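Local coordinates for protein CCMAN5 (Cellulosimicrobium cellulans, PDB 2XSG) that hydrolyses alpha-mannosidic linkages as a calcium-binding glycoside hydrolase of family 92, and probably uncovers mannose-6-phosphate on yeast-made glycans, at residues 272-275 and 276-279; 490-493 and 494-498; 540-543 and 544-547. All coordinates share one frame; numbering follows the deposited sequence.

Along the chain the three contacts follow one another, 272-279, 490-498 and 540-547, all within the family 92 catalytic domain. Contact 1 stands apart, its centre about 60 Å from that of contact 2 and about 50 Å from that of contact 3, across the middle of the molecule, where the start of helix 275-290 packs on strands 133-140 and 144-150 of the large antiparallel sheet. Contacts 2 and 3 are neighbours, centres about 11 Å apart: D546 packs on P491 and I492, and T496 meets H543. Strand 508-512 joins them, pairing with 496-497 and touching W540 and H543. Contact 1 ties helix to sheet; the other two pack a helix-to-strand junction against a turn.

Contact 1. Residues 272-275 and 276-279; sequences DLSF and DAIR
S274 and A277 mark where an extended backbone turns into helix 275-290. L273 and S274 are still extended; from F275 on the chain is helical, and the first two turn-closing bonds run from I278 N to S274 O (3.0 Å) and from R279 N to F275 O (2.9 Å), both close to straight. S274 is the N-cap: its OG accepts from A277 N at 3.2 Å. The hydroxyl can do this because it sits between the backbone N and the carbonyl carbon (chi1 65°), folded back over the first turn. One residue earlier, L273 reaches over the cap, its CB 3.9 Å from I278 CG1, which makes the pair a hydrophobic staple.

On another side of the turn, F275 and R279 come together round D276. The R279 NH1 lies at the edge of the phenyl ring, 4.1 Å from F275 CE1, with guanidinium and ring planes 83° apart. D276 OD1 is also at the ring edge, in its plane, and receives R279 NH1 in a salt bridge of 3.2 Å. A carboxylate this near the helix start would probably also be stabilised by the helix dipole.

D276 OD1 is held more strongly by a salt bridge to R148 on strand 144-150, R279 being the lesser partner. The F275 ring lies against V146 and R148 of that strand and against E137 and A139 of strand 133-140, while I278 adds to the packing on V146, seating the helix start on the sheet.

Contact 2. Residues 490-493 and 494-498; sequences WPIE and KLTKP
K494 turns back beside E493 through two bends, at chi2 (-91°) and chi4 (-83°), while E493 runs extended; the two side chains lie alongside and point the same way. Their ends meet in a salt bridge, K494 NZ to E493 OE2 at 2.9 Å, the ammonium reaching the oxygen from above the carboxylate plane, 54° out of it. The root of the lysine is packed on the turn before, with CB 3.2 Å from W490 O, whose carbonyl also takes K494 N at 2.8 Å.

The next carbonyl, P491 O, accepts L495 N at 3.0 Å in a more bent bond. I492 O is then gripped by a side chain: T496 OG1 donates to it over 2.7 Å, in the carbonyl plane and on a lone pair. The threonine hydroxyl thus serves a carbonyl at the C-terminal end of the helix, one turn back from its own residue.

K494 O goes on to R515, and L495 and K497 pair through their backbones with T513 and L511. The arrangement is a helix-to-strand junction: helix 478-495 passes into the two-stranded antiparallel ribbon of 496-497 and 508-512, in the helix-rich catalytic domain, which is probably of the six-hairpin (alpha/alpha) type.

Contact 3. Residues 540-543 and 544-547; sequences WQYH and WYDA
A buried type I beta turn, Y542 to Y545, carries the chain away from helix 539-542, with the Y542 side chain about 10 Å from the bound calcium ion. Its closing bond runs from Y545 N to Y542 O (3.0 Å), the donor lying well above the carbonyl plane. At the centre of the turn, H543 and W544 form a T-shaped pair, their planes at 81°. The imidazole comes edge-on over the indole; H543 ND1, buried and without a hydrogen-bonding partner in the model, stands 3.6 Å above the plane, over the centre of the six-membered ring of W544. A chi1 of -179° swings the imidazole away from its own N and over the next residue's indole. The five-membered ring comes up to W540 O, 3.1 Å from W544 CD1; NE1 is as near but badly angled for a hydrogen bond.

The turn is a corner in the helix-rich catalytic domain, lying between helices 539-542 and 550-556. A water accepts from D546 N and donates to H543 O (2.7 Å), joining the turn to the next bend, an inverse gamma turn centred on D546 in which A547 N reaches Y545 O at 2.7 Å.

Y542 and Y545 run side by side, their rings near parallel (13°) but slid so far apart that they barely overlap, touching CD2 on CD2 at 4.2 Å. The Y542 hydroxyl is hydrogen-bonded to the carbonyl of Y535, both rings pack on V459 of helix 455-474, and W544 lies against M567 and M570 of helix 560-570.

Contact 1. Residues 272-275 and 276-279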
loop_
_atom_site.group_PDB
_atom_site.type_symbol
_atom_site.label_atom_id
_atom_site.label_comp_id
_atom_site.label_asym_id
_atom_site.label_seq_id
_atom_site.Cartn_x
_atom_site.Cartn_y
_atom_site.Cartn_z
ATOM N N ASP A 272 17.374 14.920 -23.209
ATOM C CA ASP A 272 18.399 14.139 -23.927
ATOM C C ASP A 272 19.322 13.392 -22.965
ATOM O O ASP A 272 20.404 12.942 -23.345
ATOM C CB ASP A 272 19.237 15.039 -24.859
ATOM C CG ASP A 272 18.396 15.770 -25.899
ATOM O OD1 ASP A 272 17.614 15.132 -26.637
ATOM O OD2 ASP A 272 18.531 17.004 -25.987
ATOM N N LEU A 273 18.894 13.255 -21.714
ATOM C CA LEU A 273 19.646 12.475 -20.743
ATOM C C LEU A 273 19.812 11.037 -21.194
ATOM O O LEU A 273 18.940 10.468 -21.855
ATOM C CB LEU A 273 18.996 12.525 -19.352
ATOM C CG LEU A 273 18.712 13.902 -18.727
ATOM C CD1 LEU A 273 17.975 13.725 -17.427
ATOM C CD2 LEU A 273 19.970 14.770 -18.544
ATOM N N SER A 274 20.963 10.472 -20.845
ATOM C CA SER A 274 21.283 9.077 -21.116
ATOM C C SER A 274 20.547 8.158 -20.131
ATOM O O SER A 274 20.075 8.608 -19.071
ATOM C CB SER A 274 22.793 8.865 -20.961
ATOM O OG SER A 274 23.156 9.074 -19.602
ATOM N N PHE A 275 20.459 6.874 -20.489
ATOM C CA PHE A 275 19.913 5.853 -19.598
ATOM C C PHE A 275 20.560 5.909 -18.203
ATOM O O PHE A 275 19.859 5.980 -17.200
ATOM C CB PHE A 275 20.069 4.466 -20.228
ATOM C CG PHE A 275 19.501 3.345 -19.400
ATOM C CD1 PHE A 275 20.268 2.731 -18.404
ATOM C CD2 PHE A 275 18.206 2.883 -19.628
ATOM C CE1 PHE A 275 19.742 1.687 -17.625
ATOM C CE2 PHE A 275 17.673 1.847 -18.874
ATOM C CZ PHE A 275 18.448 1.239 -17.864
ATOM N N ASP A 276 21.897 5.897 -18.164
ATOM C CA ASP A 276 22.657 5.917 -16.906
ATOM C C ASP A 276 22.308 7.099 -16.017
ATOM O O ASP A 276 22.174 6.929 -14.791
ATOM C CB ASP A 276 24.180 5.903 -17.165
ATOM C CG ASP A 276 24.686 4.552 -17.643
ATOM O OD1 ASP A 276 23.910 3.573 -17.625
ATOM O OD2 ASP A 276 25.868 4.473 -18.050
ATOM N N ALA A 277 22.172 8.284 -16.627
ATOM C CA ALA A 277 21.832 9.515 -15.897
ATOM C C ALA A 277 20.392 9.528 -15.381
ATOM O O ALA A 277 20.134 10.044 -14.303
ATOM C CB ALA A 277 22.108 10.771 -16.744
ATOM N N ILE A 278 19.465 8.978 -16.154
ATOM C CA ILE A 278 18.096 8.813 -15.667
ATOM C C ILE A 278 18.044 7.819 -14.503
ATOM O O ILE A 278 17.403 8.083 -13.487
ATOM C CB ILE A 278 17.112 8.410 -16.808
ATOM C CG1 ILE A 278 17.054 9.511 -17.877
ATOM C CG2 ILE A 278 15.717 8.138 -16.247
ATOM C CD1 ILE A 278 16.580 9.010 -19.291
ATOM N N ARG A 279 18.738 6.690 -14.641
ATOM C CA ARG A 279 18.821 5.699 -13.558
ATOM C C ARG A 279 19.472 6.317 -12.323
ATOM O O ARG A 279 18.970 6.161 -11.209
ATOM C CB ARG A 279 19.617 4.477 -14.001
ATOM C CG ARG A 279 19.611 3.296 -12.998
ATOM C CD ARG A 279 20.731 2.279 -13.326
ATOM N NE ARG A 279 21.998 3.004 -13.376
ATOM C CZ ARG A 279 22.995 2.781 -14.220
ATOM N NH1 ARG A 279 22.929 1.796 -15.126
ATOM N NH2 ARG A 279 24.068 3.566 -14.144
#

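Contact 2. Residues 490-493 and 494-498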
loop_
_atom_site.group_PDB
_atom_site.type_symbol
_atom_site.label_atom_id
_atom_site.label_comp_id
_atom_site.label_asym_id
_atom_site.label_seq_id
_atom_site.Cartn_x
_atom_site.Cartn_y
_atom_site.Cartn_z
ATOM N N TRP A 490 -23.065 4.723 18.716
ATOM C CA TRP A 490 -24.054 3.621 18.685
ATOM C C TRP A 490 -23.478 2.184 18.592
ATOM O O TRP A 490 -23.930 1.283 19.328
ATOM C CB TRP A 490 -25.116 3.845 17.590
ATOM C CG TRP A 490 -26.088 5.027 17.787
ATOM C CD1 TRP A 490 -26.270 5.784 18.922
ATOM C CD2 TRP A 490 -27.032 5.535 16.820
ATOM N NE1 TRP A 490 -27.232 6.737 18.700
ATOM C CE2 TRP A 490 -27.719 6.601 17.426
ATOM C CE3 TRP A 490 -27.348 5.192 15.500
ATOM C CZ2 TRP A 490 -28.706 7.335 16.757
ATOM C CZ3 TRP A 490 -28.317 5.908 14.839
ATOM C CH2 TRP A 490 -28.993 6.970 15.467
ATOM N N PRO A 491 -22.489 1.952 17.688
ATOM C CA PRO A 491 -21.999 0.579 17.543
ATOM C C PRO A 491 -21.432 0.032 18.853
ATOM O O PRO A 491 -21.744 -1.099 19.224
ATOM C CB PRO A 491 -20.895 0.699 16.495
ATOM C CG PRO A 491 -21.201 1.935 15.756
ATOM C CD PRO A 491 -21.871 2.861 16.709
ATOM N N ILE A 492 -20.628 0.836 19.548
ATOM C CA ILE A 492 -20.080 0.428 20.854
ATOM C C ILE A 492 -21.184 0.153 21.888
ATOM O O ILE A 492 -21.188 -0.886 22.539
ATOM C CB ILE A 492 -19.049 1.442 21.409
ATOM C CG1 ILE A 492 -17.739 1.381 20.606
ATOM C CG2 ILE A 492 -18.732 1.154 22.878
ATOM C CD1 ILE A 492 -16.904 2.642 20.728
ATOM N N GLU A 493 -22.116 1.080 22.034
ATOM C CA GLU A 493 -23.143 0.952 23.066
ATOM C C GLU A 493 -24.102 -0.196 22.783
ATOM O O GLU A 493 -24.439 -0.955 23.687
ATOM C CB GLU A 493 -23.920 2.261 23.189
ATOM C CG GLU A 493 -24.965 2.302 24.292
ATOM C CD GLU A 493 -26.109 3.234 23.931
ATOM O OE1 GLU A 493 -25.899 4.135 23.081
ATOM O OE2 GLU A 493 -27.219 3.055 24.487
ATOM N N LYS A 494 -24.509 -0.334 21.523
ATOM C CA LYS A 494 -25.597 -1.233 21.150
ATOM C C LYS A 494 -25.168 -2.646 20.733
ATOM O O LYS A 494 -25.990 -3.564 20.763
ATOM C CB LYS A 494 -26.455 -0.609 20.028
ATOM C CG LYS A 494 -27.070 0.755 20.355
ATOM C CD LYS A 494 -28.454 0.588 20.984
ATOM C CE LYS A 494 -29.233 1.901 20.980
ATOM N NZ LYS A 494 -28.887 2.783 22.132
ATOM N N LEU A 495 -23.908 -2.820 20.322
ATOM C CA LEU A 495 -23.453 -4.147 19.877
ATOM C C LEU A 495 -22.454 -4.859 20.793
ATOM O O LEU A 495 -22.055 -5.981 20.499
ATOM C CB LEU A 495 -22.933 -4.106 18.425
ATOM C CG LEU A 495 -23.934 -3.670 17.357
ATOM C CD1 LEU A 495 -23.282 -3.704 15.985
ATOM C CD2 LEU A 495 -25.163 -4.556 17.384
ATOM N N THR A 496 -22.039 -4.225 21.888
ATOM C CA THR A 496 -21.121 -4.894 22.821
ATOM C C THR A 496 -21.972 -5.691 23.797
ATOM O O THR A 496 -22.548 -5.136 24.724
ATOM C CB THR A 496 -20.216 -3.905 23.596
ATOM O OG1 THR A 496 -19.545 -3.023 22.691
ATOM C CG2 THR A 496 -19.180 -4.652 24.437
ATOM N N LYS A 497 -22.062 -6.993 23.574
ATOM C CA LYS A 497 -22.892 -7.867 24.402
ATOM C C LYS A 497 -22.230 -8.189 25.725
ATOM O O LYS A 497 -21.158 -8.804 25.743
ATOM C CB LYS A 497 -23.190 -9.169 23.663
ATOM C CG LYS A 497 -23.989 -10.159 24.500
ATOM C CD LYS A 497 -24.056 -11.504 23.831
ATOM C CE LYS A 497 -24.968 -12.424 24.626
ATOM N NZ LYS A 497 -24.995 -13.764 24.016
ATOM N N PRO A 498 -22.872 -7.808 26.847
ATOM C CA PRO A 498 -22.259 -8.101 28.152
ATOM C C PRO A 498 -22.091 -9.592 28.367
ATOM O O PRO A 498 -22.935 -10.370 27.939
ATOM C CB PRO A 498 -23.284 -7.561 29.155
ATOM C CG PRO A 498 -24.026 -6.509 28.388
ATOM C CD PRO A 498 -24.126 -7.051 26.988
#

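Contact 3. Residues 540-543 and 544-547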
loop_
_atom_site.group_PDB
_atom_site.type_symbol
_atom_site.label_atom_id
_atom_site.label_comp_id
_atom_site.label_asym_id
_atom_site.label_seq_id
_atom_site.Cartn_x
_atom_site.Cartn_y
_atom_site.Cartn_z
ATOM N N TRP A 540 -13.746 -11.028 17.677
ATOM C CA TRP A 540 -12.654 -10.566 18.555
ATOM C C TRP A 540 -11.778 -9.504 17.884
ATOM O O TRP A 540 -11.317 -8.569 18.546
ATOM C CB TRP A 540 -11.769 -11.710 18.988
ATOM C CG TRP A 540 -12.235 -12.458 20.198
ATOM C CD1 TRP A 540 -12.909 -13.631 20.218
ATOM C CD2 TRP A 540 -12.032 -12.085 21.569
ATOM N NE1 TRP A 540 -13.154 -14.016 21.516
ATOM C CE2 TRP A 540 -12.621 -13.084 22.363
ATOM C CE3 TRP A 540 -11.424 -10.991 22.198
ATOM C CZ2 TRP A 540 -12.610 -13.039 23.758
ATOM C CZ3 TRP A 540 -11.406 -10.949 23.592
ATOM C CH2 TRP A 540 -12.007 -11.971 24.352
ATOM N N GLN A 541 -11.549 -9.656 16.581
ATOM C CA GLN A 541 -10.681 -8.740 15.829
ATOM C C GLN A 541 -11.426 -7.426 15.513
ATOM O O GLN A 541 -10.897 -6.323 15.718
ATOM C CB GLN A 541 -10.160 -9.435 14.561
ATOM C CG GLN A 541 -9.181 -10.595 14.873
ATOM C CD GLN A 541 -9.034 -11.609 13.740
ATOM O OE1 GLN A 541 -9.609 -11.444 12.658
ATOM N NE2 GLN A 541 -8.245 -12.672 13.983
ATOM N N TYR A 542 -12.659 -7.556 15.034
ATOM C CA TYR A 542 -13.529 -6.403 14.817
ATOM C C TYR A 542 -14.010 -5.727 16.099
ATOM O O TYR A 542 -14.406 -4.557 16.061
ATOM C CB TYR A 542 -14.735 -6.801 13.973
ATOM C CG TYR A 542 -14.520 -6.729 12.493
ATOM C CD1 TYR A 542 -13.961 -7.796 11.782
ATOM C CD2 TYR A 542 -14.903 -5.602 11.788
ATOM C CE1 TYR A 542 -13.782 -7.722 10.395
ATOM C CE2 TYR A 542 -14.727 -5.516 10.413
ATOM C CZ TYR A 542 -14.177 -6.577 9.726
ATOM O OH TYR A 542 -14.031 -6.437 8.368
ATOM N N HIS A 543 -13.988 -6.433 17.230
ATOM C CA HIS A 543 -14.381 -5.832 18.515
ATOM C C HIS A 543 -13.761 -4.439 18.780
ATOM O O HIS A 543 -14.448 -3.520 19.277
ATOM C CB HIS A 543 -14.096 -6.764 19.701
ATOM C CG HIS A 543 -14.514 -6.181 21.020
ATOM N ND1 HIS A 543 -13.609 -5.742 21.960
ATOM C CD2 HIS A 543 -15.740 -5.898 21.521
ATOM C CE1 HIS A 543 -14.256 -5.241 22.998
ATOM N NE2 HIS A 543 -15.552 -5.318 22.753
ATOM N N TRP A 544 -12.481 -4.305 18.432
ATOM C CA TRP A 544 -11.659 -3.132 18.728
ATOM C C TRP A 544 -11.761 -2.044 17.645
ATOM O O TRP A 544 -11.038 -1.049 17.705
ATOM C CB TRP A 544 -10.179 -3.544 18.922
ATOM C CG TRP A 544 -10.004 -4.739 19.824
ATOM C CD1 TRP A 544 -9.767 -6.030 19.445
ATOM C CD2 TRP A 544 -10.064 -4.746 21.262
ATOM N NE1 TRP A 544 -9.676 -6.845 20.562
ATOM C CE2 TRP A 544 -9.865 -6.083 21.685
ATOM C CE3 TRP A 544 -10.278 -3.751 22.233
ATOM C CZ2 TRP A 544 -9.868 -6.451 23.034
ATOM C CZ3 TRP A 544 -10.296 -4.120 23.573
ATOM C CH2 TRP A 544 -10.098 -5.463 23.957
ATOM N N TYR A 545 -12.653 -2.229 16.668
ATOM C CA TYR A 545 -12.657 -1.379 15.470
ATOM C C TYR A 545 -12.844 0.110 15.731
ATOM O O TYR A 545 -12.195 0.958 15.083
ATOM C CB TYR A 545 -13.688 -1.856 14.439
ATOM C CG TYR A 545 -13.428 -1.342 13.039
ATOM C CD1 TYR A 545 -13.964 -0.124 12.602
ATOM C CD2 TYR A 545 -12.653 -2.076 12.142
ATOM C CE1 TYR A 545 -13.729 0.344 11.305
ATOM C CE2 TYR A 545 -12.417 -1.614 10.836
ATOM C CZ TYR A 545 -12.946 -0.409 10.434
ATOM O OH TYR A 545 -12.701 0.033 9.150
ATOM N N ASP A 546 -13.720 0.436 16.678
ATOM C CA ASP A 546 -14.073 1.828 16.892
ATOM C C ASP A 546 -13.014 2.514 17.744
ATOM O O ASP A 546 -13.234 2.875 18.908
ATOM C CB ASP A 546 -15.523 1.943 17.407
ATOM C CG ASP A 546 -16.535 1.614 16.318
ATOM O OD1 ASP A 546 -16.164 1.732 15.122
ATOM O OD2 ASP A 546 -17.678 1.243 16.637
ATOM N N ALA A 547 -11.833 2.650 17.129
ATOM C CA ALA A 547 -10.621 3.044 17.822
ATOM C C ALA A 547 -10.586 4.514 18.257
ATOM O O ALA A 547 -9.634 4.938 18.924
ATOM C CB ALA A 547 -9.382 2.697 16.977
HETATM O O HOH W 1 -15.322 -1.137 18.289
#